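Long-range contact in GTPase activator-like protein (Chaetomium thermophilum, PDB 5HIU), which is the fungal counterpart of TSC2, a probable GTPase activator, represented here by its helical N-terminal part: residues A[187-199]-A[229-242]. Residues are numbered along the deposited sequence; the frame is centred on the assembly and turned at random.
Sequences LFALVKDVIKFNF and ACIHVIESLVTFGS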
loop_
_atom_site.group_PDB
_atom_site.type_symbol
_atom_site.label_atom_id
_atom_site.label_comp_id
_atom_site.label_asym_id
_atom_site.label_seq_id
_atom_site.Cartn_x
_atom_site.Cartn_y
_atom_site.Cartn_z
ATOM N N LEU A 187 9.985 -8.667 -5.669
ATOM C CA LEU A 187 8.681 -9.207 -5.916
ATOM C C LEU A 187 7.587 -8.119 -5.915
ATOM O O LEU A 187 6.731 -8.101 -6.817
ATOM C CB LEU A 187 8.377 -10.301 -4.878
ATOM C CG LEU A 187 7.013 -10.971 -4.909
ATOM C CD1 LEU A 187 6.731 -11.695 -6.211
ATOM C CD2 LEU A 187 6.955 -11.952 -3.763
ATOM N N PHE A 188 7.599 -7.233 -4.918
ATOM C CA PHE A 188 6.676 -6.088 -4.900
ATOM C C PHE A 188 6.825 -5.315 -6.211
ATOM O O PHE A 188 5.830 -4.984 -6.863
ATOM C CB PHE A 188 6.989 -5.092 -3.759
ATOM C CG PHE A 188 6.465 -5.488 -2.399
ATOM C CD1 PHE A 188 5.140 -5.756 -2.203
ATOM C CD2 PHE A 188 7.318 -5.513 -1.297
ATOM C CE1 PHE A 188 4.667 -6.080 -0.956
ATOM C CE2 PHE A 188 6.854 -5.846 -0.040
ATOM C CZ PHE A 188 5.531 -6.136 0.124
ATOM N N ALA A 189 8.058 -5.024 -6.597
ATOM C CA ALA A 189 8.276 -4.354 -7.887
ATOM C C ALA A 189 7.587 -5.153 -8.999
ATOM O O ALA A 189 6.898 -4.579 -9.819
ATOM C CB ALA A 189 9.761 -4.184 -8.193
ATOM N N LEU A 190 7.733 -6.478 -8.986
ATOM C CA LEU A 190 7.140 -7.314 -10.037
ATOM C C LEU A 190 5.635 -7.282 -10.019
ATOM O O LEU A 190 5.008 -7.318 -11.059
ATOM C CB LEU A 190 7.606 -8.763 -9.918
ATOM C CG LEU A 190 7.270 -9.688 -11.081
ATOM C CD1 LEU A 190 7.959 -9.230 -12.344
ATOM C CD2 LEU A 190 7.705 -11.101 -10.751
ATOM N N VAL A 191 5.059 -7.242 -8.831
ATOM C CA VAL A 191 3.607 -7.245 -8.682
ATOM C C VAL A 191 3.060 -5.906 -9.193
ATOM O O VAL A 191 2.056 -5.859 -9.894
ATOM C CB VAL A 191 3.193 -7.431 -7.214
ATOM C CG1 VAL A 191 1.709 -7.262 -7.061
ATOM C CG2 VAL A 191 3.608 -8.781 -6.693
ATOM N N LYS A 192 3.723 -4.819 -8.828
ATOM C CA LYS A 192 3.388 -3.498 -9.358
ATOM C C LYS A 192 3.369 -3.505 -10.906
ATOM O O LYS A 192 2.435 -3.005 -11.512
ATOM C CB LYS A 192 4.387 -2.473 -8.809
ATOM C CG LYS A 192 4.103 -1.019 -9.112
ATOM C CD LYS A 192 5.356 -0.172 -8.878
ATOM C CE LYS A 192 5.273 1.190 -9.571
ATOM N NZ LYS A 192 6.410 2.083 -9.218
ATOM N N ASP A 193 4.374 -4.104 -11.536
ATOM C CA ASP A 193 4.494 -4.067 -13.001
ATOM C C ASP A 193 3.501 -4.966 -13.736
ATOM O O ASP A 193 3.043 -4.647 -14.856
ATOM C CB ASP A 193 5.897 -4.456 -13.410
ATOM C CG ASP A 193 6.922 -3.450 -12.947
ATOM O OD1 ASP A 193 6.510 -2.371 -12.472
ATOM O OD2 ASP A 193 8.133 -3.729 -13.058
ATOM N N VAL A 194 3.166 -6.090 -13.111
ATOM C CA VAL A 194 2.236 -7.005 -13.715
ATOM C C VAL A 194 0.869 -6.348 -13.712
ATOM O O VAL A 194 0.142 -6.444 -14.678
ATOM C CB VAL A 194 2.290 -8.369 -13.024
ATOM C CG1 VAL A 194 1.182 -9.273 -13.533
ATOM C CG2 VAL A 194 3.638 -9.025 -13.315
ATOM N N ILE A 195 0.553 -5.629 -12.645
ATOM C CA ILE A 195 -0.691 -4.869 -12.548
ATOM C C ILE A 195 -0.735 -3.820 -13.647
ATOM O O ILE A 195 -1.715 -3.710 -14.379
ATOM C CB ILE A 195 -0.856 -4.253 -11.145
ATOM C CG1 ILE A 195 -1.349 -5.337 -10.177
ATOM C CG2 ILE A 195 -1.876 -3.132 -11.158
ATOM C CD1 ILE A 195 -1.233 -5.012 -8.706
ATOM N N LYS A 196 0.358 -3.089 -13.798
ATOM C CA LYS A 196 0.433 -2.021 -14.777
ATOM C C LYS A 196 0.132 -2.540 -16.166
ATOM O O LYS A 196 -0.747 -2.008 -16.847
ATOM C CB LYS A 196 1.812 -1.360 -14.744
ATOM C CG LYS A 196 1.989 -0.309 -15.813
ATOM C CD LYS A 196 3.068 0.704 -15.514
ATOM C CE LYS A 196 3.417 1.481 -16.785
ATOM N NZ LYS A 196 4.324 2.655 -16.584
ATOM N N PHE A 197 0.845 -3.589 -16.566
ATOM C CA PHE A 197 0.774 -4.105 -17.940
ATOM C C PHE A 197 -0.280 -5.170 -18.224
ATOM O O PHE A 197 -0.582 -5.395 -19.373
ATOM C CB PHE A 197 2.132 -4.643 -18.372
ATOM C CG PHE A 197 3.189 -3.589 -18.448
ATOM C CD1 PHE A 197 3.136 -2.611 -19.424
ATOM C CD2 PHE A 197 4.237 -3.557 -17.525
ATOM C CE1 PHE A 197 4.107 -1.626 -19.495
ATOM C CE2 PHE A 197 5.220 -2.576 -17.590
ATOM C CZ PHE A 197 5.151 -1.610 -18.580
ATOM N N ASN A 198 -0.856 -5.804 -17.211
ATOM C CA ASN A 198 -1.659 -7.010 -17.455
ATOM C C ASN A 198 -2.741 -7.237 -16.421
ATOM O O ASN A 198 -3.055 -8.380 -16.082
ATOM C CB ASN A 198 -0.736 -8.249 -17.462
ATOM C CG ASN A 198 0.038 -8.390 -18.738
ATOM O OD1 ASN A 198 -0.545 -8.438 -19.793
ATOM N ND2 ASN A 198 1.341 -8.465 -18.648
ATOM N N PHE A 199 -3.317 -6.154 -15.924
ATOM C CA PHE A 199 -4.402 -6.256 -14.959
ATOM C C PHE A 199 -5.679 -6.896 -15.519
ATOM O O PHE A 199 -6.442 -7.503 -14.770
ATOM C CB PHE A 199 -4.758 -4.893 -14.349
ATOM C CG PHE A 199 -5.853 -4.995 -13.347
ATOM C CD1 PHE A 199 -5.582 -5.436 -12.059
ATOM C CD2 PHE A 199 -7.147 -4.756 -13.707
ATOM C CE1 PHE A 199 -6.600 -5.583 -11.134
ATOM C CE2 PHE A 199 -8.167 -4.898 -12.789
ATOM C CZ PHE A 199 -7.897 -5.314 -11.499
ATOM N N ALA A 229 6.281 0.075 -0.456
ATOM C CA ALA A 229 6.088 -0.834 -1.574
ATOM C C ALA A 229 4.621 -1.220 -1.710
ATOM O O ALA A 229 4.096 -1.172 -2.807
ATOM C CB ALA A 229 6.970 -2.079 -1.423
ATOM N N CYS A 230 3.971 -1.584 -0.601
ATOM C CA CYS A 230 2.559 -1.930 -0.614
ATOM C C CYS A 230 1.664 -0.790 -1.039
ATOM O O CYS A 230 0.631 -1.017 -1.662
ATOM C CB CYS A 230 2.106 -2.395 0.761
ATOM S SG CYS A 230 2.902 -3.925 1.225
ATOM N N ILE A 231 2.035 0.440 -0.695
ATOM C CA ILE A 231 1.270 1.589 -1.141
ATOM C C ILE A 231 1.350 1.692 -2.647
ATOM O O ILE A 231 0.354 1.962 -3.323
ATOM C CB ILE A 231 1.785 2.891 -0.516
ATOM C CG1 ILE A 231 1.396 2.937 0.951
ATOM C CG2 ILE A 231 1.206 4.119 -1.211
ATOM C CD1 ILE A 231 2.252 3.908 1.742
ATOM N N HIS A 232 2.545 1.508 -3.177
ATOM C CA HIS A 232 2.727 1.569 -4.623
ATOM C C HIS A 232 1.975 0.446 -5.313
ATOM O O HIS A 232 1.410 0.673 -6.375
ATOM C CB HIS A 232 4.211 1.645 -4.988
ATOM C CG HIS A 232 4.863 2.873 -4.434
ATOM N ND1 HIS A 232 4.278 4.121 -4.518
ATOM C CD2 HIS A 232 6.004 3.042 -3.726
ATOM C CE1 HIS A 232 5.044 5.008 -3.910
ATOM N NE2 HIS A 232 6.098 4.381 -3.419
ATOM N N VAL A 233 1.863 -0.720 -4.672
ATOM C CA VAL A 233 1.079 -1.787 -5.270
ATOM C C VAL A 233 -0.371 -1.354 -5.364
ATOM O O VAL A 233 -1.019 -1.551 -6.378
ATOM C CB VAL A 233 1.241 -3.115 -4.531
ATOM C CG1 VAL A 233 0.096 -4.067 -4.844
ATOM C CG2 VAL A 233 2.563 -3.746 -4.912
ATOM N N ILE A 234 -0.863 -0.724 -4.321
ATOM C CA ILE A 234 -2.243 -0.288 -4.273
ATOM C C ILE A 234 -2.472 0.860 -5.221
ATOM O O ILE A 234 -3.469 0.894 -5.910
ATOM C CB ILE A 234 -2.664 0.072 -2.835
ATOM C CG1 ILE A 234 -2.819 -1.215 -2.035
ATOM C CG2 ILE A 234 -3.991 0.834 -2.817
ATOM C CD1 ILE A 234 -2.736 -0.982 -0.545
ATOM N N GLU A 235 -1.535 1.798 -5.263
ATOM C CA GLU A 235 -1.556 2.853 -6.277
ATOM C C GLU A 235 -1.725 2.180 -7.628
ATOM O O GLU A 235 -2.551 2.587 -8.415
ATOM C CB GLU A 235 -0.268 3.655 -6.193
ATOM C CG GLU A 235 -0.116 4.852 -7.118
ATOM C CD GLU A 235 1.263 5.517 -7.002
ATOM O OE1 GLU A 235 2.078 5.127 -6.136
ATOM O OE2 GLU A 235 1.555 6.442 -7.780
ATOM N N SER A 236 -0.972 1.119 -7.884
ATOM C CA SER A 236 -1.043 0.465 -9.158
ATOM C C SER A 236 -2.425 -0.049 -9.382
ATOM O O SER A 236 -2.998 0.153 -10.459
ATOM C CB SER A 236 -0.088 -0.704 -9.241
ATOM O OG SER A 236 1.132 -0.270 -9.769
ATOM N N LEU A 237 -2.961 -0.744 -8.386
ATOM C CA LEU A 237 -4.274 -1.304 -8.561
ATOM C C LEU A 237 -5.192 -0.207 -9.015
ATOM O O LEU A 237 -5.807 -0.306 -10.084
ATOM C CB LEU A 237 -4.804 -1.940 -7.289
ATOM C CG LEU A 237 -4.280 -3.342 -7.036
ATOM C CD1 LEU A 237 -5.007 -3.924 -5.836
ATOM C CD2 LEU A 237 -4.477 -4.251 -8.240
ATOM N N VAL A 238 -5.252 0.863 -8.233
ATOM C CA VAL A 238 -6.217 1.919 -8.527
ATOM C C VAL A 238 -5.883 2.628 -9.827
ATOM O O VAL A 238 -6.760 2.999 -10.560
ATOM C CB VAL A 238 -6.419 2.920 -7.364
ATOM C CG1 VAL A 238 -6.950 2.200 -6.135
ATOM C CG2 VAL A 238 -5.139 3.650 -7.019
ATOM N N THR A 239 -4.615 2.804 -10.128
ATOM C CA THR A 239 -4.258 3.497 -11.339
ATOM C C THR A 239 -4.624 2.648 -12.554
ATOM O O THR A 239 -5.201 3.160 -13.513
ATOM C CB THR A 239 -2.756 3.863 -11.370
ATOM O OG1 THR A 239 -2.393 4.582 -10.189
ATOM C CG2 THR A 239 -2.439 4.741 -12.545
ATOM N N PHE A 240 -4.318 1.356 -12.524
ATOM C CA PHE A 240 -4.439 0.520 -13.749
ATOM C C PHE A 240 -5.536 -0.535 -13.787
ATOM O O PHE A 240 -5.815 -1.062 -14.841
ATOM C CB PHE A 240 -3.115 -0.147 -14.042
ATOM C CG PHE A 240 -1.993 0.824 -14.223
ATOM C CD1 PHE A 240 -1.932 1.621 -15.354
ATOM C CD2 PHE A 240 -1.000 0.954 -13.257
ATOM C CE1 PHE A 240 -0.897 2.529 -15.519
ATOM C CE2 PHE A 240 0.039 1.860 -13.428
ATOM C CZ PHE A 240 0.088 2.646 -14.548
ATOM N N GLY A 241 -6.147 -0.825 -12.649
ATOM C CA GLY A 241 -7.274 -1.744 -12.557
ATOM C C GLY A 241 -8.299 -1.189 -11.592
ATOM O O GLY A 241 -8.668 -0.006 -11.691
ATOM N N SER A 242 -8.738 -2.020 -10.639
ATOM C CA SER A 242 -9.748 -1.613 -9.656
ATOM C C SER A 242 -9.747 -2.410 -8.368
ATOM O O SER A 242 -9.510 -3.600 -8.360
ATOM C CB SER A 242 -11.142 -1.689 -10.241
ATOM O OG SER A 242 -12.113 -1.490 -9.223
#
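Ile195 of helix 179-198 is the central knob of this contact, seated in a hole formed by Val233, Ser236, Leu237 and Phe240 of helix 224-240. Its CD1 presses on Leu237 CD2 at 3.4 Å, while CG2, anti to the backbone N, reaches Ser236 CB at 3.6 Å. Val233 returns the fit, sitting among Phe188, Val191, Lys192 and Ile195. The two segments run almost exactly parallel, 3° apart with axes 8.9 Å from each other at closest.

Three CH-pi contacts are spread along the pair. At the end of the contact where both segments begin, Ala229 CB lies over one face of the Phe188 ring, 3.5 Å from CD2, and Cys230 SG comes in obliquely to the same ring, 3.5 Å from CE1. Further along, Lys196 runs beside Phe240: with CG anti to the backbone N (chi1 176°) and the chain extended beyond it, its methylenes lie over one ring face, CG 3.9 Å from the centroid, while Thr239 CG2 covers the opposite face. Where helix 224-240 gives out, the alpha carbon of Gly241 lies directly against one face of the Phe199 ring, CA 3.5 Å from the centroid.

Polar contact is slight: Ser236 OG gives one weak hydrogen bond to Lys192 O at 3.5 Å. Within helix 224-240, His232 ND1 donates, nearly in its ring plane, to Glu235 OE1.

Helix 204-219, which lies between the two in sequence, packs on the apolar side through Ile207, Ile211, Leu214 and Cys218; two parallel helices with a connecting helix between them is the arrangement of an alpha-solenoid. With one weak hydrogen bond across the pair, the hold rests on the interlocked Ile195 and Val233 and on the CH-pi contacts, while the side carrying Lys192 and Lys196 is exposed.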